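Local atomic coordinates of glucokinase (Leishmania braziliensis MHOM/BR/75/M2904, PDB entry 6EDI), a protein that probably phosphorylates D-glucose, with ATP as the phosphate donor. Residues 33-37 against 55-59. Sequence-based numbering, arbitrary orientation.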
# COMPACT_ATOMS: atom_id res chain seq x y z
N ASP A 33 -36.38 -18.76 -5.25
CA ASP A 33 -36.30 -17.69 -4.26
C ASP A 33 -36.33 -16.35 -5.01
O ASP A 33 -35.36 -15.99 -5.66
CB ASP A 33 -35.00 -17.81 -3.44
CG ASP A 33 -34.85 -16.73 -2.36
OD1 ASP A 33 -35.55 -15.70 -2.38
OD2 ASP A 33 -33.99 -16.92 -1.47
N ALA A 34 -37.44 -15.63 -4.88
CA ALA A 34 -37.69 -14.40 -5.63
C ALA A 34 -36.66 -13.30 -5.40
O ALA A 34 -36.55 -12.38 -6.21
CB ALA A 34 -39.09 -13.88 -5.34
N SER A 35 -35.93 -13.36 -4.30
CA SER A 35 -34.87 -12.39 -4.06
C SER A 35 -33.96 -12.29 -5.28
O SER A 35 -33.57 -11.20 -5.68
CB SER A 35 -34.06 -12.77 -2.83
OG SER A 35 -34.91 -12.86 -1.71
N TRP A 36 -33.66 -13.44 -5.88
CA TRP A 36 -32.87 -13.50 -7.10
C TRP A 36 -33.51 -12.78 -8.29
O TRP A 36 -32.81 -12.43 -9.25
CB TRP A 36 -32.57 -14.96 -7.47
CG TRP A 36 -31.70 -15.62 -6.46
CD1 TRP A 36 -32.04 -16.62 -5.59
CD2 TRP A 36 -30.34 -15.27 -6.17
NE1 TRP A 36 -30.96 -16.93 -4.79
CE2 TRP A 36 -29.91 -16.11 -5.13
CE3 TRP A 36 -29.45 -14.34 -6.70
CZ2 TRP A 36 -28.61 -16.04 -4.61
CZ3 TRP A 36 -28.17 -14.27 -6.19
CH2 TRP A 36 -27.76 -15.12 -5.16
N SER A 37 -34.83 -12.58 -8.26
CA SER A 37 -35.53 -11.95 -9.38
C SER A 37 -35.23 -10.46 -9.54
O SER A 37 -35.48 -9.88 -10.60
CB SER A 37 -37.04 -12.17 -9.28
OG SER A 37 -37.34 -13.54 -9.16
N GLY A 55 -20.56 -19.01 -8.65
CA GLY A 55 -21.94 -18.70 -8.36
C GLY A 55 -22.28 -17.22 -8.41
O GLY A 55 -21.67 -16.45 -9.14
N PHE A 56 -23.28 -16.85 -7.62
CA PHE A 56 -23.89 -15.53 -7.70
C PHE A 56 -24.16 -15.02 -6.31
O PHE A 56 -24.45 -15.80 -5.40
CB PHE A 56 -25.21 -15.63 -8.48
CG PHE A 56 -25.04 -16.17 -9.85
CD1 PHE A 56 -24.68 -15.34 -10.90
CD2 PHE A 56 -25.21 -17.53 -10.10
CE1 PHE A 56 -24.50 -15.84 -12.17
CE2 PHE A 56 -25.04 -18.06 -11.36
CZ PHE A 56 -24.68 -17.22 -12.41
N SER A 57 -24.06 -13.71 -6.13
CA SER A 57 -24.31 -13.11 -4.84
C SER A 57 -25.17 -11.87 -5.01
O SER A 57 -25.19 -11.26 -6.08
CB SER A 57 -23.00 -12.70 -4.16
OG SER A 57 -22.32 -11.77 -4.98
N GLN A 58 -25.87 -11.49 -3.96
CA GLN A 58 -26.61 -10.24 -3.97
C GLN A 58 -26.76 -9.80 -2.53
O GLN A 58 -26.55 -10.59 -1.61
CB GLN A 58 -27.98 -10.46 -4.61
CG GLN A 58 -28.75 -11.58 -3.95
CD GLN A 58 -30.19 -11.66 -4.41
OE1 GLN A 58 -31.01 -12.35 -3.80
NE2 GLN A 58 -30.53 -10.94 -5.48
N ALA A 59 -27.09 -8.53 -2.33
CA ALA A 59 -27.46 -8.03 -1.01
C ALA A 59 -28.98 -8.00 -0.83
O ALA A 59 -29.72 -8.73 -1.49
CB ALA A 59 -26.87 -6.65 -0.79
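The indole of W36 lies flat against the side chain of Q58, joining a 3-10 turn (34-37) to strand 51-58 of a mixed six-stranded sheet in this actin-like ATPase fold. Q58 CG sits over one face of the six-membered ring, 4.0 Å from its centroid, a CH-pi contact. Farther along the same side chain the amide stacks on the indole, the two planes only 9° apart. Glutamine suits the place because its CG methylene covers the ring while its amide still reaches the turn: Q58 NE2 donates to S35 O over 3.1 Å, at an N-H...O angle of 156°. S35 O lies close to the plane of the Q58 amide, whereas NE2 approaches S35 O from above the carbonyl plane. With CG set between the backbone N and the carbonyl carbon (chi1 54°) and the chain extended beyond it, the amide is carried out to the turn. The far end of the indole reaches the strand itself, where W36 CZ3 packs on F56 CB at 4.0 Å and S57 CA lies at the ring edge.

Beyond these contacts, I41, I70 and L30 also touch W36, which thus bridges helix 26-32 and neighbouring strands, a span for which a large, flat side chain is apt. The ring of F56 leads away toward helix 84-98 and meets F106 edge-to-face. The turn is shaped by D33, whose short side chain reaches forward along the chain in an Asx turn: OD1 accepts from S35 N at 3.1 Å. From the same face of the carboxylate plane, S35 OG also donates to D33 OD1, at 3.0 Å.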